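Local coordinates for protein 30-kDa cleavage and polyadenylation specificity factor 30 (Arabidopsis thaliana, PDB 5ZUU) that takes part in pre-mRNA 3'-end formation and poly(A) site selection within the CPSF complex, and recognises m6A-modified RNA through its YTH domain, at residues R18-K23 / C137-P142; P11-V16 / N58-F63; K48-F53 / A75-R80. All coordinates share one frame; numbering follows the deposited sequence.

Interaction 1 of 3, residues R18-K23 / C137-P142; sequences RYFVVK and CQELEP. With nucleotides of chain F.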
loop_
_atom_site.group_PDB
_atom_site.type_symbol
_atom_site.label_atom_id
_atom_site.label_comp_id
_atom_site.label_asym_id
_atom_site.label_seq_id
_atom_site.Cartn_x
_atom_site.Cartn_y
_atom_site.Cartn_z
ATOM N N ARG A 18 6.962 9.468 -2.891
ATOM C CA ARG A 18 5.855 10.052 -2.100
ATOM C C ARG A 18 5.119 8.902 -1.528
ATOM O O ARG A 18 5.132 7.772 -2.145
ATOM C CB ARG A 18 4.918 10.889 -2.997
ATOM C CG ARG A 18 5.632 12.120 -3.472
ATOM C CD ARG A 18 4.878 12.850 -4.550
ATOM N NE ARG A 18 3.675 13.489 -4.006
ATOM C CZ ARG A 18 2.827 14.203 -4.757
ATOM N NH1 ARG A 18 3.051 14.362 -6.030
ATOM N NH2 ARG A 18 1.772 14.781 -4.218
ATOM N N TYR A 19 4.434 9.177 -0.422
ATOM C CA TYR A 19 3.810 8.188 0.434
ATOM C C TYR A 19 2.384 8.589 0.745
ATOM O O TYR A 19 2.146 9.750 1.161
ATOM C CB TYR A 19 4.579 8.133 1.820
ATOM C CG TYR A 19 6.019 7.827 1.662
ATOM C CD1 TYR A 19 6.939 8.829 1.319
ATOM C CD2 TYR A 19 6.481 6.527 1.768
ATOM C CE1 TYR A 19 8.289 8.526 1.133
ATOM C CE2 TYR A 19 7.822 6.227 1.587
ATOM C CZ TYR A 19 8.710 7.216 1.253
ATOM O OH TYR A 19 10.018 6.898 1.046
ATOM N N PHE A 20 1.457 7.625 0.591
ATOM C CA PHE A 20 0.027 7.832 0.861
ATOM C C PHE A 20 -0.465 6.702 1.727
ATOM O O PHE A 20 -0.097 5.560 1.490
ATOM C CB PHE A 20 -0.804 7.872 -0.464
ATOM C CG PHE A 20 -0.480 9.021 -1.360
ATOM C CD1 PHE A 20 0.655 9.023 -2.127
ATOM C CD2 PHE A 20 -1.311 10.117 -1.440
ATOM C CE1 PHE A 20 0.983 10.127 -2.925
ATOM C CE2 PHE A 20 -1.001 11.215 -2.237
ATOM C CZ PHE A 20 0.153 11.216 -2.972
ATOM N N VAL A 21 -1.279 7.012 2.734
ATOM C CA VAL A 21 -2.010 5.991 3.466
ATOM C C VAL A 21 -3.249 5.601 2.672
ATOM O O VAL A 21 -3.986 6.463 2.209
ATOM C CB VAL A 21 -2.452 6.452 4.865
ATOM C CG1 VAL A 21 -3.338 5.399 5.555
ATOM C CG2 VAL A 21 -1.231 6.747 5.720
ATOM N N VAL A 22 -3.433 4.306 2.457
ATOM C CA VAL A 22 -4.541 3.756 1.743
ATOM C C VAL A 22 -5.344 2.972 2.759
ATOM O O VAL A 22 -4.770 2.210 3.555
ATOM C CB VAL A 22 -4.052 2.818 0.635
ATOM C CG1 VAL A 22 -5.203 1.965 0.098
ATOM C CG2 VAL A 22 -3.414 3.645 -0.452
ATOM N N LYS A 23 -6.655 3.232 2.813
ATOM C CA LYS A 23 -7.570 2.572 3.770
ATOM C C LYS A 23 -8.530 1.586 3.040
ATOM O O LYS A 23 -8.945 1.831 1.910
ATOM C CB LYS A 23 -8.356 3.612 4.562
ATOM C CG LYS A 23 -7.473 4.579 5.399
ATOM C CD LYS A 23 -6.714 3.886 6.526
ATOM C CE LYS A 23 -7.590 3.198 7.548
ATOM N NZ LYS A 23 -6.898 3.044 8.848
ATOM N N CYS A 137 -6.123 7.637 1.095
ATOM C CA CYS A 137 -5.248 8.416 0.227
ATOM C C CYS A 137 -4.769 9.732 0.798
ATOM O O CYS A 137 -4.447 10.650 0.080
ATOM C CB CYS A 137 -5.810 8.529 -1.203
ATOM S SG CYS A 137 -5.956 6.925 -2.045
ATOM N N GLN A 138 -4.751 9.848 2.101
ATOM C CA GLN A 138 -4.060 10.983 2.736
ATOM C C GLN A 138 -2.531 10.883 2.480
ATOM O O GLN A 138 -1.861 9.855 2.752
ATOM C CB GLN A 138 -4.347 10.976 4.223
ATOM C CG GLN A 138 -3.407 11.826 5.052
ATOM C CD GLN A 138 -3.778 13.257 4.846
ATOM O OE1 GLN A 138 -4.880 13.642 5.244
ATOM N NE2 GLN A 138 -2.946 14.004 4.131
ATOM N N GLU A 139 -1.969 11.937 1.924
ATOM C CA GLU A 139 -0.516 12.001 1.696
ATOM C C GLU A 139 0.241 12.180 3.022
ATOM O O GLU A 139 -0.182 12.945 3.884
ATOM C CB GLU A 139 -0.130 13.129 0.700
ATOM C CG GLU A 139 1.308 12.916 0.209
ATOM C CD GLU A 139 1.817 13.792 -0.883
ATOM O OE1 GLU A 139 3.006 13.646 -1.278
ATOM O OE2 GLU A 139 1.035 14.601 -1.412
ATOM N N LEU A 140 1.348 11.454 3.183
ATOM C CA LEU A 140 2.243 11.661 4.295
ATOM C C LEU A 140 3.306 12.632 3.814
ATOM O O LEU A 140 3.860 12.465 2.707
ATOM C CB LEU A 140 2.867 10.317 4.793
ATOM C CG LEU A 140 1.791 9.311 5.265
ATOM C CD1 LEU A 140 2.257 7.876 5.261
ATOM C CD2 LEU A 140 1.308 9.633 6.652
ATOM N N GLU A 141 3.562 13.660 4.621
ATOM C CA GLU A 141 4.757 14.499 4.448
ATOM C C GLU A 141 5.956 13.536 4.264
ATOM O O GLU A 141 6.088 12.551 5.005
ATOM C CB GLU A 141 4.936 15.401 5.689
ATOM C CG GLU A 141 5.986 16.519 5.563
ATOM C CD GLU A 141 7.423 16.019 5.452
ATOM O OE1 GLU A 141 7.831 15.003 6.084
ATOM O OE2 GLU A 141 8.137 16.617 4.650
ATOM N N PRO A 142 6.808 13.773 3.268
ATOM C CA PRO A 142 7.570 12.588 2.817
ATOM C C PRO A 142 8.620 12.061 3.765
ATOM O O PRO A 142 8.954 10.852 3.726
ATOM C CB PRO A 142 8.211 13.045 1.498
ATOM C CG PRO A 142 7.996 14.538 1.443
ATOM C CD PRO A 142 6.759 14.798 2.228
ATOM P P C F 6 -11.912 6.213 5.287
ATOM O OP1 C F 6 -12.892 6.817 6.190
ATOM O OP2 C F 6 -11.244 7.062 4.268
ATOM O "O5'" C F 6 -10.725 5.571 6.161
ATOM C "C5'" C F 6 -10.929 5.300 7.551
ATOM C "C4'" C F 6 -10.006 6.150 8.390
ATOM O "O4'" C F 6 -10.370 7.544 8.257
ATOM C "C3'" C F 6 -10.023 5.877 9.889
ATOM O "O3'" C F 6 -9.167 4.780 10.181
ATOM C "C2'" C F 6 -9.522 7.194 10.436
ATOM O "O2'" C F 6 -8.114 7.330 10.349
ATOM C "C1'" C F 6 -10.238 8.180 9.518
ATOM N N1 C F 6 -11.584 8.600 9.965
ATOM C C2 C F 6 -11.678 9.454 11.069
ATOM O O2 C F 6 -10.644 9.778 11.666
ATOM N N3 C F 6 -12.890 9.910 11.453
ATOM C C4 C F 6 -13.981 9.562 10.764
ATOM N N4 C F 6 -15.153 10.024 11.189
ATOM C C5 C F 6 -13.917 8.698 9.626
ATOM C C6 C F 6 -12.707 8.250 9.263
ATOM P P U F 7 -9.486 3.767 11.343
ATOM O OP1 U F 7 -8.497 2.705 11.258
ATOM O OP2 U F 7 -10.871 3.417 11.366
ATOM O "O5'" U F 7 -9.214 4.592 12.675
ATOM C "C5'" U F 7 -7.879 4.989 12.976
ATOM C "C4'" U F 7 -7.888 5.946 14.126
ATOM O "O4'" U F 7 -8.664 7.123 13.790
ATOM C "C3'" U F 7 -8.535 5.396 15.378
ATOM O "O3'" U F 7 -7.519 4.735 16.107
ATOM C "C2'" U F 7 -8.986 6.648 16.090
ATOM O "O2'" U F 7 -7.910 7.343 16.676
ATOM C "C1'" U F 7 -9.458 7.487 14.916
ATOM N N1 U F 7 -10.871 7.357 14.551
ATOM C C2 U F 7 -11.803 8.091 15.270
ATOM O O2 U F 7 -11.523 8.730 16.279
ATOM N N3 U F 7 -13.083 8.012 14.789
ATOM C C4 U F 7 -13.516 7.337 13.668
ATOM O O4 U F 7 -14.700 7.402 13.343
ATOM C C5 U F 7 -12.497 6.595 12.988
ATOM C C6 U F 7 -11.238 6.645 13.433
HETATM O O HOH W 1 4.784 11.991 0.225
#

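Interaction 2 of 3, residues P11-V16 / N58-F63; sequences PLPQGV and NVILIF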
loop_
_atom_site.group_PDB
_atom_site.type_symbol
_atom_site.label_atom_id
_atom_site.label_comp_id
_atom_site.label_asym_id
_atom_site.label_seq_id
_atom_site.Cartn_x
_atom_site.Cartn_y
_atom_site.Cartn_z
ATOM N N PRO A 11 12.781 -4.419 -0.698
ATOM C CA PRO A 11 13.179 -3.188 -0.032
ATOM C C PRO A 11 12.434 -1.943 -0.601
ATOM O O PRO A 11 12.063 -1.897 -1.758
ATOM C CB PRO A 11 14.651 -3.095 -0.361
ATOM C CG PRO A 11 14.727 -3.708 -1.737
ATOM C CD PRO A 11 13.755 -4.858 -1.710
ATOM N N LEU A 12 12.242 -0.956 0.248
ATOM C CA LEU A 12 11.746 0.304 -0.144
ATOM C C LEU A 12 12.570 0.786 -1.330
ATOM O O LEU A 12 13.765 0.841 -1.221
ATOM C CB LEU A 12 11.866 1.231 1.055
ATOM C CG LEU A 12 10.964 2.437 1.022
ATOM C CD1 LEU A 12 9.517 1.961 1.044
ATOM C CD2 LEU A 12 11.328 3.309 2.200
ATOM N N PRO A 13 11.952 1.048 -2.512
ATOM C CA PRO A 13 12.736 1.574 -3.621
ATOM C C PRO A 13 13.518 2.815 -3.203
ATOM O O PRO A 13 13.052 3.608 -2.340
ATOM C CB PRO A 13 11.681 2.011 -4.638
ATOM C CG PRO A 13 10.453 1.266 -4.298
ATOM C CD PRO A 13 10.524 0.926 -2.854
ATOM N N GLN A 14 14.701 2.951 -3.787
ATOM C CA GLN A 14 15.560 4.082 -3.498
ATOM C C GLN A 14 15.078 5.249 -4.332
ATOM O O GLN A 14 14.469 5.074 -5.433
ATOM C CB GLN A 14 17.025 3.760 -3.845
ATOM C CG GLN A 14 17.686 2.722 -2.925
ATOM C CD GLN A 14 18.957 2.131 -3.530
ATOM O OE1 GLN A 14 18.933 1.577 -4.643
ATOM N NE2 GLN A 14 20.087 2.291 -2.819
ATOM N N GLY A 15 15.365 6.424 -3.809
ATOM C CA GLY A 15 15.183 7.678 -4.550
ATOM C C GLY A 15 14.096 8.533 -3.972
ATOM O O GLY A 15 13.712 8.375 -2.796
ATOM N N VAL A 16 13.568 9.432 -4.804
ATOM C CA VAL A 16 12.535 10.364 -4.327
ATOM C C VAL A 16 11.156 9.702 -4.409
ATOM O O VAL A 16 10.638 9.423 -5.456
ATOM C CB VAL A 16 12.631 11.749 -5.005
ATOM C CG1 VAL A 16 11.410 12.604 -4.640
ATOM C CG2 VAL A 16 13.935 12.415 -4.526
ATOM N N ASN A 58 8.511 6.646 -7.562
ATOM C CA ASN A 58 7.830 5.671 -6.724
ATOM C C ASN A 58 6.797 6.300 -5.809
ATOM O O ASN A 58 7.103 7.198 -5.016
ATOM C CB ASN A 58 8.827 4.996 -5.797
ATOM C CG ASN A 58 9.939 4.337 -6.528
ATOM O OD1 ASN A 58 9.748 3.331 -7.165
ATOM N ND2 ASN A 58 11.122 4.841 -6.353
ATOM N N VAL A 59 5.573 5.836 -5.947
ATOM C CA VAL A 59 4.510 6.162 -5.075
ATOM C C VAL A 59 4.324 4.939 -4.231
ATOM O O VAL A 59 4.059 3.789 -4.730
ATOM C CB VAL A 59 3.239 6.489 -5.877
ATOM C CG1 VAL A 59 2.057 6.726 -4.937
ATOM C CG2 VAL A 59 3.495 7.703 -6.723
ATOM N N ILE A 60 4.549 5.163 -2.947
ATOM C CA ILE A 60 4.442 4.135 -1.936
ATOM C C ILE A 60 3.115 4.257 -1.178
ATOM O O ILE A 60 2.829 5.291 -0.571
ATOM C CB ILE A 60 5.653 4.174 -0.971
ATOM C CG1 ILE A 60 6.957 4.114 -1.784
ATOM C CG2 ILE A 60 5.570 3.010 0.061
ATOM C CD1 ILE A 60 7.057 2.922 -2.727
ATOM N N LEU A 61 2.310 3.200 -1.245
ATOM C CA LEU A 61 0.971 3.116 -0.607
ATOM C C LEU A 61 1.083 2.260 0.636
ATOM O O LEU A 61 1.316 1.075 0.546
ATOM C CB LEU A 61 0.019 2.454 -1.595
ATOM C CG LEU A 61 -0.026 3.130 -2.983
ATOM C CD1 LEU A 61 -0.973 2.392 -3.867
ATOM C CD2 LEU A 61 -0.481 4.590 -2.882
ATOM N N ILE A 62 0.884 2.869 1.796
ATOM C CA ILE A 62 0.908 2.222 3.062
ATOM C C ILE A 62 -0.515 1.896 3.466
ATOM O O ILE A 62 -1.289 2.799 3.810
ATOM C CB ILE A 62 1.577 3.155 4.105
ATOM C CG1 ILE A 62 3.015 3.460 3.679
ATOM C CG2 ILE A 62 1.552 2.557 5.501
ATOM C CD1 ILE A 62 3.732 4.557 4.519
ATOM N N PHE A 63 -0.849 0.602 3.519
ATOM C CA PHE A 63 -2.208 0.121 3.714
ATOM C C PHE A 63 -2.573 -0.052 5.132
ATOM O O PHE A 63 -1.802 -0.479 5.935
ATOM C CB PHE A 63 -2.453 -1.239 3.039
ATOM C CG PHE A 63 -2.784 -1.122 1.609
ATOM C CD1 PHE A 63 -1.848 -0.553 0.717
ATOM C CD2 PHE A 63 -4.022 -1.552 1.109
ATOM C CE1 PHE A 63 -2.131 -0.450 -0.648
ATOM C CE2 PHE A 63 -4.315 -1.431 -0.242
ATOM C CZ PHE A 63 -3.375 -0.883 -1.129
#

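Interaction 3 of 3, residues K48-F53 / A75-R80; sequences KLNEAF and AKMTSR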
loop_
_atom_site.group_PDB
_atom_site.type_symbol
_atom_site.label_atom_id
_atom_site.label_comp_id
_atom_site.label_asym_id
_atom_site.label_seq_id
_atom_site.Cartn_x
_atom_site.Cartn_y
_atom_site.Cartn_z
ATOM N N LYS A 48 -5.502 12.402 -7.691
ATOM C CA LYS A 48 -4.383 12.611 -6.828
ATOM C C LYS A 48 -3.353 11.504 -6.800
ATOM O O LYS A 48 -2.170 11.820 -6.787
ATOM C CB LYS A 48 -4.777 13.081 -5.464
ATOM C CG LYS A 48 -5.075 12.150 -4.343
ATOM C CD LYS A 48 -4.864 13.017 -3.102
ATOM C CE LYS A 48 -5.844 12.688 -2.062
ATOM N NZ LYS A 48 -5.411 13.404 -0.837
ATOM N N LEU A 49 -3.772 10.252 -6.931
ATOM C CA LEU A 49 -2.791 9.220 -7.118
ATOM C C LEU A 49 -2.149 9.378 -8.477
ATOM O O LEU A 49 -0.964 9.119 -8.560
ATOM C CB LEU A 49 -3.336 7.776 -6.928
ATOM C CG LEU A 49 -3.844 7.502 -5.535
ATOM C CD1 LEU A 49 -4.273 6.067 -5.428
ATOM C CD2 LEU A 49 -2.826 7.826 -4.437
ATOM N N ASN A 50 -2.870 9.816 -9.512
ATOM C CA ASN A 50 -2.215 9.955 -10.828
ATOM C C ASN A 50 -1.221 11.120 -10.824
ATOM O O ASN A 50 -0.170 11.070 -11.485
ATOM C CB ASN A 50 -3.230 10.089 -11.997
ATOM C CG ASN A 50 -3.762 8.744 -12.499
ATOM O OD1 ASN A 50 -3.198 7.697 -12.200
ATOM N ND2 ASN A 50 -4.870 8.772 -13.237
ATOM N N GLU A 51 -1.540 12.180 -10.088
ATOM C CA GLU A 51 -0.638 13.310 -10.001
ATOM C C GLU A 51 0.662 12.852 -9.327
ATOM O O GLU A 51 1.748 13.242 -9.699
ATOM C CB GLU A 51 -1.340 14.471 -9.228
ATOM C CG GLU A 51 -0.634 15.849 -9.230
ATOM C CD GLU A 51 0.510 15.993 -8.180
ATOM O OE1 GLU A 51 1.406 16.868 -8.349
ATOM O OE2 GLU A 51 0.554 15.241 -7.180
ATOM N N ALA A 52 0.548 12.052 -8.280
ATOM C CA ALA A 52 1.744 11.517 -7.586
ATOM C C ALA A 52 2.491 10.557 -8.528
ATOM O O ALA A 52 3.701 10.689 -8.692
ATOM C CB ALA A 52 1.326 10.830 -6.302
ATOM N N PHE A 53 1.759 9.670 -9.203
ATOM C CA PHE A 53 2.382 8.735 -10.086
ATOM C C PHE A 53 3.177 9.442 -11.144
ATOM O O PHE A 53 4.277 9.040 -11.427
ATOM C CB PHE A 53 1.352 7.801 -10.748
ATOM C CG PHE A 53 1.968 6.681 -11.542
ATOM C CD1 PHE A 53 2.348 5.502 -10.918
ATOM C CD2 PHE A 53 2.121 6.802 -12.939
ATOM C CE1 PHE A 53 2.913 4.465 -11.670
ATOM C CE2 PHE A 53 2.671 5.765 -13.700
ATOM C CZ PHE A 53 3.057 4.593 -13.049
ATOM N N ALA A 75 2.995 -1.021 -0.676
ATOM C CA ALA A 75 3.063 -1.387 -2.103
ATOM C C ALA A 75 3.505 -0.208 -2.902
ATOM O O ALA A 75 3.350 0.919 -2.474
ATOM C CB ALA A 75 1.697 -1.884 -2.581
ATOM N N LYS A 76 4.147 -0.469 -4.022
ATOM C CA LYS A 76 4.421 0.529 -4.992
ATOM C C LYS A 76 3.251 0.560 -5.999
ATOM O O LYS A 76 2.826 -0.490 -6.478
ATOM C CB LYS A 76 5.694 0.164 -5.762
ATOM C CG LYS A 76 6.046 1.158 -6.829
ATOM C CD LYS A 76 7.294 0.695 -7.522
ATOM C CE LYS A 76 7.340 1.144 -8.939
ATOM N NZ LYS A 76 7.926 2.484 -9.020
ATOM N N MET A 77 2.754 1.751 -6.308
ATOM C CA MET A 77 1.797 1.939 -7.402
ATOM C C MET A 77 2.544 1.680 -8.707
ATOM O O MET A 77 3.475 2.374 -9.000
ATOM C CB MET A 77 1.274 3.351 -7.348
ATOM C CG MET A 77 0.182 3.686 -8.327
ATOM S SD MET A 77 -0.355 5.381 -8.101
ATOM C CE MET A 77 -1.548 5.486 -9.456
ATOM N N THR A 78 2.198 0.668 -9.477
ATOM C CA THR A 78 2.976 0.391 -10.702
ATOM C C THR A 78 2.284 0.651 -11.997
ATOM O O THR A 78 2.905 0.449 -13.019
ATOM C CB THR A 78 3.448 -1.049 -10.723
ATOM O OG1 THR A 78 2.338 -1.884 -10.500
ATOM C CG2 THR A 78 4.387 -1.303 -9.554
ATOM N N SER A 79 1.025 1.087 -12.005
ATOM C CA SER A 79 0.497 1.673 -13.226
ATOM C C SER A 79 -0.289 2.942 -12.897
ATOM O O SER A 79 -0.756 3.125 -11.783
ATOM C CB SER A 79 -0.368 0.696 -14.028
ATOM O OG SER A 79 -1.585 0.460 -13.345
ATOM N N ARG A 80 -0.414 3.786 -13.909
ATOM C CA ARG A 80 -1.222 4.991 -13.872
ATOM C C ARG A 80 -2.700 4.550 -13.914
ATOM O O ARG A 80 -3.008 3.592 -14.532
ATOM C CB ARG A 80 -0.850 5.898 -15.028
ATOM C CG ARG A 80 -1.502 7.280 -14.906
ATOM C CD ARG A 80 -0.911 8.188 -15.928
ATOM N NE ARG A 80 -1.135 9.607 -15.629
ATOM C CZ ARG A 80 -2.246 10.319 -15.918
ATOM N NH1 ARG A 80 -2.249 11.628 -15.637
ATOM N NH2 ARG A 80 -3.345 9.774 -16.464
#

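Interaction 1 of 3, residues R18-K23 / C137-P142
At one edge of the mixed sheet of the YTH domain, strand 18-23 pairs antiparallel with the short outermost strand 138-140. Leu140 N donates to Tyr19 O (2.8 Å) and Val21 N to Gln138 O (2.9 Å), while Cys137 N adds a weak, bent bond to Val21 O. Between the two good bonds, Phe20 and Glu139 form a non-hydrogen-bonded pair, their side chains on the same face of the sheet. Glu139 runs out extended, its CG anti to the backbone N (chi1 -165°), which lays CG over one face of the Phe20 ring, a CH-pi contact 4.0 Å from the centroid. Arg18 and Glu139 form a side-on salt bridge: Arg18 NE bonds to Glu139 OE1 at 2.8 Å and Arg18 NH2 to Glu139 OE2 at 2.9 Å, both nearly straight and in the guanidinium plane, with the two flat groups 32° apart. OE1 is met from above the carboxylate plane, OE2 on its syn side and tilted out of it. A water accepts from Tyr19 N and donates to Glu139 OE1 and Leu140 O. Shortening Arg18 to an alanine would probably leave the Glu139 carboxylate without its two-nitrogen grip and freer to swing off the Phe20 ring. On the other face, Val21 CG2 packs against Leu140 CD1 at 3.7 Å. Farther along, Lys23 NZ donates to O3' of C6 and, at 2.9 Å, to OP1 of U7, both of RNA chain F, and hydrogen-bonds to Ser64 OG. Strand 58-65 flanks strand 17-24 on its other side. Helix 46-55 covers the Phe20 face, where Glu51 and Ser55 take Arg18 NH1, and helix 142-154, capped by Glu141, packs against Tyr19 and Leu140 on the other.

Interaction 2 of 3, residues P11-V16 / N58-F63
Van der Waals packing carries the contact between the loop 11-16 and strand 58-63, with Pro13 at its middle. The CD corner of the Pro13 pyrrolidine meets the end of the Ile60 side chain, CD lying 4.0 Å from Ile60 CD1, and Leu12 adds its CD1 at 4.2 Å from Ile60 CG2. Ile60 thus meets the loop with both branches. CG1 stands beside the backbone N (chi1 -53°) and carries CD1 to the proline, whereas CG2 faces the leucine.

A second kind of contact sets an apolar ring against a polar amide. Pro13 CB sits 3.4 Å from both Asn58 ND2 and Asn58 OD1, so the proline rests on the amide group without offering it a hydrogen-bonding partner. Among the polar backbone atoms of the loop, Gln14 O comes within 3.5 Å of Asn58 ND2. The amide finds its partners elsewhere: OD1 accepts from Lys76 NZ, and ND2 donates to OD1 of Asn17, whose own ND2 donates to Pro13 O and so ties the loop to the amide it covers.

The loop leads into strand 17-24, the parallel neighbour of strand 58-65. Pro13 and Ile60 both touch Leu108 of strand 103-114, Ile60 also lies against Tyr19 and Cys74 of the adjoining strands, and Leu12 reaches Ala149 of helix 142-154.

Interaction 3 of 3, residues K48-F53 / A75-R80
Phe53, Met77 and Arg80 bury the most surface where helix 48-53 packs on the end of strand 75-77 and the turn that follows it. With CG anti to the backbone N (chi1 -172°), the Phe53 ring leaves the helix toward the turn, which lines one edge and one face of it. Met77 O lies at the ring edge, in plane, 3.4 Å from Phe53 CE1, while the peptide joining Ser79 to Arg80 covers one face near the rim, Arg80 N being 3.7 Å from Phe53 CZ. That carbonyl oxygen of Met77 is buried here and has no hydrogen-bonding partner in the model.

Met77 is stretched out along its whole length and runs alongside the Phe53 ring to the helix. Its CG touches Phe53 CD1 at 3.8 Å, its sulfur makes an oblique Met-aromatic contact 5.1 Å from the ring centroid, and its methyl CE ends 3.9 Å from Leu49 CB.

Arg80 works with two parts of its chain. CB packs on Phe53 CD2 at 3.7 Å, and beyond it the chain crosses Asn50 at about a right angle. Arg80 CG approaches Asn50 OD1 to 3.2 Å, and the guanidinium stacks on the Asn50 amide with the planes 14° apart. The polar ends are held from nearby: Asp54 forms a salt bridge with Arg80 NE, and Asn50 OD1 accepts from Ile81 N.

The helix runs nearly perpendicular to the strand, at 88°, in a helix-on-sheet packing of the YTH fold: Leu49 and the Met77 side chain, which rises from the strand, meet on the buried side, and the exposed Arg80 closes the outer side.

All three contacts meet on one mixed sheet. Interaction 1 is mostly buried and joins neighbouring strands through backbone bonds and a salt bridge; interaction 2 lays an irregular loop on strand 58-65 by apolar packing; interaction 3 sets helix 46-55 on strand 70-77 with sulfur, ring and stacked-amide contacts, buried at Leu49 and Met77, exposed at Arg80. Strand 58-65 links the first two, since Arg18 O and Phe20 O probably accept from Ile60 N and Ile62 N. The helix ties interaction 3 to interaction 1 through Ala52 on Phe20 and Lys48 NZ at Cys137 O. A probable Leu61 N to Ala75 O bond and Val59 against Ala52 and Phe53 connect interactions 2 and 3. Of the three, interaction 1 alone touches RNA.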